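Long-range contacts in Thiol:disulfide interchange protein, thioredoxin family protein (Chlorobaculum tepidum, PDB 3OR5), which probably acts as a thiol:disulfide oxidoreductase of the thioredoxin superfamily, related to TlpA-like proteins: residues 20-24 / 82-86; 38-42 / 102-106; 69-75 / 93-98; 117-121 / 131-135. All blocks are in the same frame, centred on the assembly; numbering follows the deposited sequence.

Contact 1 (20-24 / 82-86); sequences VTVDG and VKNYM
The carboxylate of D23 offers one face to the methyl end of M86, present here as selenomethionine. M86 CE sits over that face, 3.6 Å from D23 CG and about as far from both oxygens. On the anti side of D23 OD1, 27° out of the carboxylate plane, comes the hydroxyl of T21, whose OG1 donates a 2.7 Å bond to OD1. The carboxylate reaches back to T21 because CG stands between the backbone N and carbonyl carbon of D23 (chi1 58°). Were D23 replaced by an alanine, the T21 hydroxyl would probably lose this acceptor and the M86 methyl the flat surface it lies against.

V22, small and branched, fits closely against the helix between V82, K83 and M86: its CB meets M86 SE at 3.7 Å, CG1 leans on K83 CB at 3.7 Å, and CG2 touches V82 CG1 at 4.0 Å, the two valines crossing at about a right angle. The aliphatic part of K83, an exposed residue, runs past the turn, its CD 3.6 Å from V22 O. T21 to G24 form a type I turn, the tip of the N-terminal beta hairpin (strands 18-20 and 26-28), which in this TlpA-like protein packs on helix 79-89 of the thioredoxin fold.

Contact 2 (38-42 / 102-106); sequences IVNFF and LIRAF
F41 and F106 interlock where helix 100-107 lies over the central strand 36-42 of the thioredoxin fold. The axes of segments 38-42 and 102-106 approach to 11.1 Å and are inclined at 123°, a separation suited to large aromatic side chains. Every second residue of the strand, V39 and then F41, points at the helix, and the two form a notch into which F106 descends.

The bump from the strand is the far end of the F41 ring, sent out toward the helix because CG lies opposite its own carbonyl carbon (chi1 -77°). It enters the hollow between I103 and F106, turning its edge toward the face of F106 in an offset edge-to-face pair with centroids 5.7 Å apart and planes at 66°. F41 CZ comes to 3.7 Å from F106 CD2, while F41 CE1 meets I103 CG1 at 4.0 Å. In return, the end of F106 fits against the fork of V39: CZ is 3.9 Å from V39 CG2, and V39 CG1 stands over one ring face near its rim. With a leucine at F106, the F41 edge is likely to lose its aromatic partner and the V39 methyls part of their packing. F17 and F121 also meet the F106 ring, deep in the hydrophobic core. L102 O lies in the plane of the F41 ring, at its edge, 3.8 Å from CZ.

Contact 3 (69-75 / 93-98); sequences TFVGIAV and YPVMMA
T69 and F70 meet the start of the other segment, where Y93 and P94 lead into strand 95-97. With chi1 at -170° the T69 hydroxyl lies beside its own carbonyl carbon, from where OG1 donates to F70 O; it also lies 3.9 Å from P94 CD, and Q60 bonds it too, satisfying it in a buried place. F70 sets its CB over the centre of the Y93 ring in a CH-pi contact, 3.7 Å from the centroid and 12° off the normal, before its own ring leads away at 46° to that of Y93. V71 turns its side chain from the partner strand, yet its CG1 still meets the CE of M96, a selenomethionine, at 4.1 Å.

G72 starts the parallel pairing. Its N donates a nearly straight 2.8 Å bond to P94 O, and its O receives M96 N. A CB here would come within 3.4 Å of both V95 CG2 and Y93 CE1, a tight fit, consistent with glycine at this position. I73, paired with M96, carries its CG2 to 3.7 Å from A98 CB. At A74 the small methyl suits the face shared with V95 and M97, while A74 N donates to M96 O, and A74 O accepts from A98 N. V75 closes with CG1 on A98 CB.

This is the right-handed beta-alpha-beta unit of the thioredoxin fold: helix 79-89 connects the strands and covers A74, V95 and M97 through V82, helix 47-63 packs on F70 and Y93, and strand 36-42 flanks strand 68-74 on its other edge.

Contact 4 (117-121 / 131-135); sequences IPTSF and GVIVG
S120 and I133 form an antiparallel hydrogen-bonded pair, S120 N to I133 O at 2.9 Å and I133 N to S120 O at 2.8 Å, followed by the non-hydrogen-bonded pair F121 with V132, with CA-H...O contacts from T119 to I133 O and from V132 to S120 O filling in between these bonds.

Paired side chains share a face, and the faces alternate along the strands. On one face S120 CB rests against I133 CB at 4.1 Å; the small serine lets the two CB atoms meet closely here, and its OG holds a water at 2.7 Å that also gives a weak bond to I133 O. On the other face F121 and V132 run side by side, pointing the same way, with F121 CD1 3.8 Å from V132 CG2. T119 CG2, anti to the backbone N with OG1 beside that N (chi1 -69°), touches V132 CG1 and V134 CG1, each at 4.0 Å. The branched threonine thus offers a methyl to the valines while its hydroxyl bonds G116 O.

A cis peptide joins I117 to P118, the cis-proline loop characteristic of thioredoxin-fold oxidoreductases, and P118 touches C49, one of the two cysteines of a probable CxxC redox site at the start of helix 47-63. Strand 119-123 lies between strands 36-42 and 129-133, bonded to the former through T119 and F121, with the F121 ring meeting F106 of helix 100-107.

How the contacts relate
Contacts 2 and 3 form the buried core, contact 4 is partly buried toward one edge of the sheet, and contact 1 lies farthest out, its centre about 15 Å from the chain's centre. Contacts 2, 3 and 4 all reach the same mixed sheet: strand 36-42 bonds strand 68-74 on one edge and strand 119-123 on the other. Contact 1 joins contact 3 through the V22 N to V95 O bond and uses helix 79-89, which connects the two strands of contact 3. The chemistry follows place: backbone hydrogen bonds dominate 3 and 4, parallel in one and antiparallel in the other; contact 2 is chiefly aromatic and aliphatic packing; contact 1 mixes apolar packing with a polar turn.

Contact 1 (20-24 / 82-86)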
loop_
_atom_site.group_PDB
_atom_site.type_symbol
_atom_site.label_atom_id
_atom_site.label_comp_id
_atom_site.label_asym_id
_atom_site.label_seq_id
_atom_site.Cartn_x
_atom_site.Cartn_y
_atom_site.Cartn_z
ATOM N N VAL A 20 -6.455 8.663 9.923
ATOM C CA VAL A 20 -5.435 8.927 10.946
ATOM C C VAL A 20 -4.645 7.622 10.998
ATOM O O VAL A 20 -5.259 6.543 10.952
ATOM C CB VAL A 20 -6.066 9.157 12.319
ATOM C CG1 VAL A 20 -4.945 9.284 13.345
ATOM C CG2 VAL A 20 -6.827 10.540 12.289
ATOM N N THR A 21 -3.339 7.758 11.018
ATOM C CA THR A 21 -2.489 6.567 11.019
ATOM C C THR A 21 -2.407 5.959 12.417
ATOM O O THR A 21 -2.744 6.578 13.443
ATOM C CB THR A 21 -1.064 6.858 10.572
ATOM O OG1 THR A 21 -0.498 7.732 11.552
ATOM C CG2 THR A 21 -1.035 7.519 9.120
ATOM N N VAL A 22 -1.964 4.683 12.473
ATOM C CA VAL A 22 -1.816 3.946 13.759
ATOM C C VAL A 22 -0.918 4.713 14.723
ATOM O O VAL A 22 -1.180 4.688 15.951
ATOM C CB VAL A 22 -1.235 2.619 13.399
ATOM C CG1 VAL A 22 -0.762 1.894 14.672
ATOM C CG2 VAL A 22 -2.362 1.792 12.630
ATOM N N ASP A 23 0.075 5.410 14.197
ATOM C CA ASP A 23 1.004 6.237 15.042
ATOM C C ASP A 23 0.579 7.647 15.155
ATOM O O ASP A 23 1.388 8.466 15.561
ATOM C CB ASP A 23 2.487 6.120 14.658
ATOM C CG ASP A 23 2.739 6.492 13.240
ATOM O OD1 ASP A 23 1.767 6.552 12.410
ATOM O OD2 ASP A 23 3.952 6.674 12.920
ATOM N N GLY A 24 -0.713 7.923 14.874
ATOM C CA GLY A 24 -1.277 9.241 15.262
ATOM C C GLY A 24 -0.807 10.353 14.365
ATOM O O GLY A 24 -0.349 11.380 14.856
ATOM N N VAL A 82 -0.350 -3.686 15.741
ATOM C CA VAL A 82 0.169 -3.005 14.532
ATOM C C VAL A 82 1.165 -1.885 14.947
ATOM O O VAL A 82 2.236 -1.765 14.340
ATOM C CB VAL A 82 -0.979 -2.414 13.733
ATOM C CG1 VAL A 82 -0.399 -1.717 12.441
ATOM C CG2 VAL A 82 -1.809 -3.557 13.237
ATOM N N LYS A 83 0.829 -1.112 16.000
ATOM C CA LYS A 83 1.758 -0.050 16.446
ATOM C C LYS A 83 3.111 -0.653 16.886
ATOM O O LYS A 83 4.200 -0.158 16.537
ATOM C CB LYS A 83 1.145 0.692 17.655
ATOM C CG LYS A 83 2.017 1.816 18.272
ATOM C CD LYS A 83 1.615 3.146 17.674
ATOM C CE LYS A 83 2.368 4.365 18.372
ATOM N NZ LYS A 83 3.849 4.134 18.184
ATOM N N ASN A 84 3.093 -1.779 17.604
ATOM C CA ASN A 84 4.372 -2.407 17.962
ATOM C C ASN A 84 5.154 -2.988 16.795
ATOM O O ASN A 84 6.331 -2.892 16.764
ATOM C CB ASN A 84 4.171 -3.485 19.033
ATOM C CG ASN A 84 5.402 -3.628 19.874
ATOM O OD1 ASN A 84 5.923 -2.607 20.405
ATOM N ND2 ASN A 84 5.939 -4.816 19.946
ATOM N N TYR A 85 4.483 -3.558 15.787
ATOM C CA TYR A 85 5.156 -4.038 14.617
ATOM C C TYR A 85 5.852 -2.868 13.852
ATOM O O TYR A 85 6.973 -2.994 13.385
ATOM C CB TYR A 85 4.124 -4.751 13.724
ATOM C CG TYR A 85 4.790 -5.476 12.592
ATOM C CD1 TYR A 85 5.621 -6.544 12.810
ATOM C CD2 TYR A 85 4.525 -5.061 11.261
ATOM C CE1 TYR A 85 6.236 -7.198 11.738
ATOM C CE2 TYR A 85 5.131 -5.736 10.195
ATOM C CZ TYR A 85 5.954 -6.777 10.441
ATOM O OH TYR A 85 6.534 -7.401 9.354
HETATM N N MSE A 86 5.146 -1.759 13.796
HETATM C CA MSE A 86 5.728 -0.550 13.163
HETATM C C MSE A 86 6.992 -0.166 13.871
HETATM O O MSE A 86 7.944 0.246 13.178
HETATM C CB MSE A 86 4.699 0.596 13.142
HETATM C CG MSE A 86 3.606 0.340 12.151
HETATM SE SE MSE A 86 2.268 1.756 12.431
HETATM C CE MSE A 86 3.222 3.210 11.729
#

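Contact 2 (38-42 / 102-106)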
loop_
_atom_site.group_PDB
_atom_site.type_symbol
_atom_site.label_atom_id
_atom_site.label_comp_id
_atom_site.label_asym_id
_atom_site.label_seq_id
_atom_site.Cartn_x
_atom_site.Cartn_y
_atom_site.Cartn_z
ATOM N N ILE A 38 1.908 2.381 -3.672
ATOM C CA ILE A 38 1.362 0.981 -3.602
ATOM C C ILE A 38 0.628 0.914 -2.298
ATOM O O ILE A 38 1.225 1.195 -1.229
ATOM C CB ILE A 38 2.500 -0.064 -3.698
ATOM C CG1 ILE A 38 3.069 -0.119 -5.128
ATOM C CG2 ILE A 38 1.966 -1.440 -3.317
ATOM C CD1 ILE A 38 4.403 -0.948 -5.203
ATOM N N VAL A 39 -0.665 0.512 -2.369
ATOM C CA VAL A 39 -1.496 0.400 -1.141
ATOM C C VAL A 39 -1.499 -1.089 -0.809
ATOM O O VAL A 39 -1.892 -1.916 -1.629
ATOM C CB VAL A 39 -2.890 0.895 -1.411
ATOM C CG1 VAL A 39 -3.793 0.693 -0.149
ATOM C CG2 VAL A 39 -2.845 2.388 -1.854
ATOM N N ASN A 40 -1.031 -1.412 0.392
ATOM C CA ASN A 40 -0.751 -2.817 0.840
ATOM C C ASN A 40 -1.741 -3.106 1.934
ATOM O O ASN A 40 -1.677 -2.556 3.039
ATOM C CB ASN A 40 0.680 -2.952 1.360
ATOM C CG ASN A 40 0.936 -4.308 1.954
ATOM O OD1 ASN A 40 0.636 -5.339 1.288
ATOM N ND2 ASN A 40 1.543 -4.346 3.029
ATOM N N PHE A 41 -2.668 -4.045 1.647
ATOM C CA PHE A 41 -3.600 -4.558 2.698
ATOM C C PHE A 41 -2.887 -5.713 3.301
ATOM O O PHE A 41 -2.481 -6.673 2.594
ATOM C CB PHE A 41 -4.933 -5.033 2.064
ATOM C CG PHE A 41 -5.827 -3.855 1.711
ATOM C CD1 PHE A 41 -6.896 -3.415 2.534
ATOM C CD2 PHE A 41 -5.564 -3.167 0.511
ATOM C CE1 PHE A 41 -7.658 -2.289 2.193
ATOM C CE2 PHE A 41 -6.330 -2.019 0.154
ATOM C CZ PHE A 41 -7.443 -1.618 0.955
ATOM N N PHE A 42 -2.686 -5.645 4.601
ATOM C CA PHE A 42 -1.803 -6.632 5.280
ATOM C C PHE A 42 -2.247 -6.915 6.709
ATOM O O PHE A 42 -3.037 -6.131 7.260
ATOM C CB PHE A 42 -0.314 -6.125 5.372
ATOM C CG PHE A 42 -0.133 -5.010 6.363
ATOM C CD1 PHE A 42 0.490 -5.254 7.586
ATOM C CD2 PHE A 42 -0.580 -3.703 6.083
ATOM C CE1 PHE A 42 0.623 -4.253 8.540
ATOM C CE2 PHE A 42 -0.404 -2.663 7.040
ATOM C CZ PHE A 42 0.183 -2.947 8.273
ATOM N N LEU A 102 -12.337 2.073 3.831
ATOM C CA LEU A 102 -11.029 1.936 3.172
ATOM C C LEU A 102 -11.071 0.660 2.374
ATOM O O LEU A 102 -10.524 0.640 1.265
ATOM C CB LEU A 102 -9.897 1.892 4.202
ATOM C CG LEU A 102 -9.533 3.219 4.901
ATOM C CD1 LEU A 102 -8.455 3.045 6.010
ATOM C CD2 LEU A 102 -9.027 4.289 3.847
ATOM N N ILE A 103 -11.694 -0.393 2.894
ATOM C CA ILE A 103 -11.750 -1.675 2.173
ATOM C C ILE A 103 -12.619 -1.504 0.934
ATOM O O ILE A 103 -12.203 -1.854 -0.139
ATOM C CB ILE A 103 -12.203 -2.862 3.043
ATOM C CG1 ILE A 103 -11.082 -3.136 4.047
ATOM C CG2 ILE A 103 -12.554 -4.077 2.131
ATOM C CD1 ILE A 103 -11.530 -4.085 5.162
ATOM N N ARG A 104 -13.739 -0.808 1.089
ATOM C CA ARG A 104 -14.658 -0.667 -0.079
ATOM C C ARG A 104 -14.017 0.241 -1.138
ATOM O O ARG A 104 -14.345 0.089 -2.327
ATOM C CB ARG A 104 -15.989 -0.057 0.370
ATOM C CG ARG A 104 -16.898 -0.958 1.153
ATOM C CD ARG A 104 -18.316 -0.301 1.165
ATOM N NE ARG A 104 -18.366 0.800 2.124
ATOM C CZ ARG A 104 -18.662 0.615 3.408
ATOM N NH1 ARG A 104 -18.904 -0.617 3.850
ATOM N NH2 ARG A 104 -18.664 1.650 4.246
ATOM N N ALA A 105 -13.126 1.162 -0.765
ATOM C CA ALA A 105 -12.415 2.006 -1.731
ATOM C C ALA A 105 -11.618 1.219 -2.804
ATOM O O ALA A 105 -11.518 1.677 -3.946
ATOM C CB ALA A 105 -11.516 3.035 -1.073
ATOM N N PHE A 106 -11.062 0.073 -2.400
ATOM C CA PHE A 106 -10.245 -0.798 -3.242
ATOM C C PHE A 106 -10.861 -2.127 -3.684
ATOM O O PHE A 106 -10.377 -2.752 -4.614
ATOM C CB PHE A 106 -8.893 -1.037 -2.561
ATOM C CG PHE A 106 -8.088 0.175 -2.538
ATOM C CD1 PHE A 106 -7.310 0.521 -3.603
ATOM C CD2 PHE A 106 -8.218 1.065 -1.430
ATOM C CE1 PHE A 106 -6.566 1.718 -3.593
ATOM C CE2 PHE A 106 -7.491 2.229 -1.436
ATOM C CZ PHE A 106 -6.665 2.539 -2.455
#

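Contact 3 (69-75 / 93-98)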
loop_
_atom_site.group_PDB
_atom_site.type_symbol
_atom_site.label_atom_id
_atom_site.label_comp_id
_atom_site.label_asym_id
_atom_site.label_seq_id
_atom_site.Cartn_x
_atom_site.Cartn_y
_atom_site.Cartn_z
ATOM N N THR A 69 5.490 6.329 -2.632
ATOM C CA THR A 69 5.382 5.842 -1.213
ATOM C C THR A 69 4.537 4.571 -1.166
ATOM O O THR A 69 3.643 4.368 -1.995
ATOM C CB THR A 69 4.725 6.862 -0.305
ATOM O OG1 THR A 69 4.840 6.455 1.081
ATOM C CG2 THR A 69 3.189 7.180 -0.630
ATOM N N PHE A 70 4.862 3.708 -0.204
ATOM C CA PHE A 70 3.853 2.679 0.192
ATOM C C PHE A 70 2.808 3.322 1.129
ATOM O O PHE A 70 3.042 4.374 1.810
ATOM C CB PHE A 70 4.545 1.546 0.940
ATOM C CG PHE A 70 5.330 0.642 0.040
ATOM C CD1 PHE A 70 4.675 -0.339 -0.673
ATOM C CD2 PHE A 70 6.718 0.741 -0.056
ATOM C CE1 PHE A 70 5.430 -1.157 -1.532
ATOM C CE2 PHE A 70 7.477 -0.111 -0.854
ATOM C CZ PHE A 70 6.825 -1.064 -1.616
ATOM N N VAL A 71 1.619 2.703 1.175
ATOM C CA VAL A 71 0.679 3.049 2.212
ATOM C C VAL A 71 0.157 1.699 2.715
ATOM O O VAL A 71 -0.246 0.825 1.880
ATOM C CB VAL A 71 -0.500 3.786 1.601
ATOM C CG1 VAL A 71 -1.555 4.067 2.665
ATOM C CG2 VAL A 71 -0.060 5.100 0.953
ATOM N N GLY A 72 0.188 1.485 4.020
ATOM C CA GLY A 72 -0.287 0.156 4.543
ATOM C C GLY A 72 -1.684 0.317 5.144
ATOM O O GLY A 72 -1.985 1.305 5.811
ATOM N N ILE A 73 -2.560 -0.668 4.935
ATOM C CA ILE A 73 -3.898 -0.674 5.570
ATOM C C ILE A 73 -3.977 -2.026 6.268
ATOM O O ILE A 73 -3.925 -3.073 5.624
ATOM C CB ILE A 73 -4.999 -0.504 4.509
ATOM C CG1 ILE A 73 -4.899 0.948 3.907
ATOM C CG2 ILE A 73 -6.411 -0.708 5.220
ATOM C CD1 ILE A 73 -5.887 1.203 2.735
ATOM N N ALA A 74 -4.072 -2.004 7.593
ATOM C CA ALA A 74 -3.955 -3.257 8.401
ATOM C C ALA A 74 -5.352 -3.816 8.606
ATOM O O ALA A 74 -6.218 -3.156 9.204
ATOM C CB ALA A 74 -3.336 -2.943 9.785
ATOM N N VAL A 75 -5.552 -5.040 8.130
ATOM C CA VAL A 75 -6.839 -5.729 8.191
ATOM C C VAL A 75 -6.806 -6.807 9.251
ATOM O O VAL A 75 -5.716 -7.309 9.564
ATOM C CB VAL A 75 -7.181 -6.325 6.810
ATOM C CG1 VAL A 75 -7.504 -5.170 5.756
ATOM C CG2 VAL A 75 -6.134 -7.273 6.309
ATOM N N TYR A 93 6.476 4.334 6.378
ATOM C CA TYR A 93 5.419 4.844 5.462
ATOM C C TYR A 93 4.077 4.864 6.203
ATOM O O TYR A 93 3.956 4.204 7.261
ATOM C CB TYR A 93 5.368 4.013 4.217
ATOM C CG TYR A 93 5.283 2.536 4.444
ATOM C CD1 TYR A 93 4.016 1.948 4.682
ATOM C CD2 TYR A 93 6.365 1.742 4.323
ATOM C CE1 TYR A 93 3.906 0.491 4.858
ATOM C CE2 TYR A 93 6.303 0.349 4.489
ATOM C CZ TYR A 93 5.036 -0.279 4.721
ATOM O OH TYR A 93 4.907 -1.695 4.881
ATOM N N PRO A 94 3.068 5.554 5.719
ATOM C CA PRO A 94 1.814 5.668 6.469
ATOM C C PRO A 94 1.130 4.324 6.604
ATOM O O PRO A 94 1.014 3.579 5.616
ATOM C CB PRO A 94 0.934 6.587 5.627
ATOM C CG PRO A 94 1.955 7.334 4.811
ATOM C CD PRO A 94 3.061 6.384 4.511
ATOM N N VAL A 95 0.643 4.063 7.795
ATOM C CA VAL A 95 -0.197 2.870 8.005
ATOM C C VAL A 95 -1.421 3.177 8.792
ATOM O O VAL A 95 -1.337 3.841 9.842
ATOM C CB VAL A 95 0.651 1.901 8.867
ATOM C CG1 VAL A 95 -0.235 0.622 9.318
ATOM C CG2 VAL A 95 1.944 1.336 8.164
HETATM N N MSE A 96 -2.579 2.743 8.285
HETATM C CA MSE A 96 -3.903 3.012 8.917
HETATM C C MSE A 96 -4.537 1.684 9.287
HETATM O O MSE A 96 -4.384 0.671 8.521
HETATM C CB MSE A 96 -4.874 3.802 7.994
HETATM C CG MSE A 96 -4.329 5.148 7.845
HETATM SE SE MSE A 96 -5.502 6.085 6.503
HETATM C CE MSE A 96 -4.811 5.178 4.954
HETATM N N MSE A 97 -5.275 1.665 10.378
HETATM C CA MSE A 97 -6.190 0.491 10.602
HETATM C C MSE A 97 -7.286 0.473 9.566
HETATM O O MSE A 97 -7.873 1.525 9.236
HETATM C CB MSE A 97 -6.879 0.585 11.968
HETATM C CG MSE A 97 -5.855 0.734 13.131
HETATM SE SE MSE A 97 -4.749 -0.938 13.354
HETATM C CE MSE A 97 -6.184 -2.204 13.803
ATOM N N ALA A 98 -7.622 -0.728 9.050
ATOM C CA ALA A 98 -8.681 -0.746 8.055
ATOM C C ALA A 98 -10.004 -0.287 8.660
ATOM O O ALA A 98 -10.300 -0.498 9.887
ATOM C CB ALA A 98 -8.880 -2.192 7.573
#

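Contact 4 (117-121 / 131-135)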
loop_
_atom_site.group_PDB
_atom_site.type_symbol
_atom_site.label_atom_id
_atom_site.label_comp_id
_atom_site.label_asym_id
_atom_site.label_seq_id
_atom_site.Cartn_x
_atom_site.Cartn_y
_atom_site.Cartn_z
ATOM N N ILE A 117 -4.566 -11.982 2.035
ATOM C CA ILE A 117 -3.475 -11.028 2.303
ATOM C C ILE A 117 -2.152 -11.675 2.162
ATOM O O ILE A 117 -2.039 -12.920 2.453
ATOM C CB ILE A 117 -3.553 -10.380 3.660
ATOM C CG1 ILE A 117 -3.844 -11.445 4.710
ATOM C CG2 ILE A 117 -4.551 -9.257 3.639
ATOM C CD1 ILE A 117 -3.766 -10.864 6.204
ATOM N N PRO A 118 -1.121 -10.933 1.755
ATOM C CA PRO A 118 -1.296 -9.471 1.421
ATOM C C PRO A 118 -1.903 -9.277 0.026
ATOM O O PRO A 118 -1.768 -10.195 -0.845
ATOM C CB PRO A 118 0.148 -9.017 1.381
ATOM C CG PRO A 118 0.913 -10.239 0.932
ATOM C CD PRO A 118 0.292 -11.304 1.753
ATOM N N THR A 119 -2.666 -8.193 -0.175
ATOM C CA THR A 119 -3.138 -7.817 -1.511
ATOM C C THR A 119 -2.720 -6.350 -1.616
ATOM O O THR A 119 -3.015 -5.555 -0.704
ATOM C CB THR A 119 -4.648 -7.875 -1.593
ATOM O OG1 THR A 119 -5.121 -9.277 -1.527
ATOM C CG2 THR A 119 -5.138 -7.376 -2.984
ATOM N N SER A 120 -2.098 -6.027 -2.733
ATOM C CA SER A 120 -1.665 -4.654 -2.885
ATOM C C SER A 120 -2.088 -4.126 -4.224
ATOM O O SER A 120 -2.307 -4.857 -5.177
ATOM C CB SER A 120 -0.165 -4.623 -2.813
ATOM O OG SER A 120 0.396 -5.113 -1.547
ATOM N N PHE A 121 -2.208 -2.815 -4.290
ATOM C CA PHE A 121 -2.676 -2.114 -5.547
ATOM C C PHE A 121 -1.620 -1.163 -5.967
ATOM O O PHE A 121 -1.079 -0.409 -5.114
ATOM C CB PHE A 121 -3.975 -1.384 -5.246
ATOM C CG PHE A 121 -5.076 -2.324 -4.830
ATOM C CD1 PHE A 121 -5.843 -2.907 -5.794
ATOM C CD2 PHE A 121 -5.251 -2.681 -3.489
ATOM C CE1 PHE A 121 -6.846 -3.807 -5.437
ATOM C CE2 PHE A 121 -6.241 -3.639 -3.114
ATOM C CZ PHE A 121 -7.040 -4.192 -4.095
ATOM N N GLY A 131 -2.343 -2.146 -11.598
ATOM C CA GLY A 131 -2.163 -3.581 -11.365
ATOM C C GLY A 131 -2.472 -3.939 -9.908
ATOM O O GLY A 131 -2.527 -3.082 -9.014
ATOM N N VAL A 132 -2.665 -5.230 -9.715
ATOM C CA VAL A 132 -2.935 -5.779 -8.396
ATOM C C VAL A 132 -1.910 -6.842 -8.092
ATOM O O VAL A 132 -1.683 -7.756 -8.896
ATOM C CB VAL A 132 -4.401 -6.358 -8.331
ATOM C CG1 VAL A 132 -4.629 -6.792 -6.934
ATOM C CG2 VAL A 132 -5.463 -5.285 -8.753
ATOM N N ILE A 133 -1.329 -6.812 -6.907
ATOM C CA ILE A 133 -0.358 -7.802 -6.510
ATOM C C ILE A 133 -1.055 -8.707 -5.496
ATOM O O ILE A 133 -1.483 -8.276 -4.431
ATOM C CB ILE A 133 0.861 -7.143 -5.815
ATOM C CG1 ILE A 133 1.571 -6.202 -6.777
ATOM C CG2 ILE A 133 1.856 -8.215 -5.324
ATOM C CD1 ILE A 133 2.573 -5.305 -6.104
ATOM N N VAL A 134 -1.182 -9.986 -5.844
ATOM C CA VAL A 134 -1.740 -10.977 -4.879
ATOM C C VAL A 134 -0.761 -12.172 -4.758
ATOM O O VAL A 134 -1.172 -13.274 -4.393
ATOM C CB VAL A 134 -3.071 -11.552 -5.313
ATOM C CG1 VAL A 134 -4.207 -10.480 -5.354
ATOM C CG2 VAL A 134 -2.926 -12.298 -6.643
ATOM N N GLY A 135 0.492 -11.973 -5.076
ATOM C CA GLY A 135 1.551 -12.972 -4.972
ATOM C C GLY A 135 2.825 -12.336 -4.437
ATOM O O GLY A 135 3.005 -11.114 -4.493
HETATM O O HOH W 1 0.587 -7.820 -1.861
#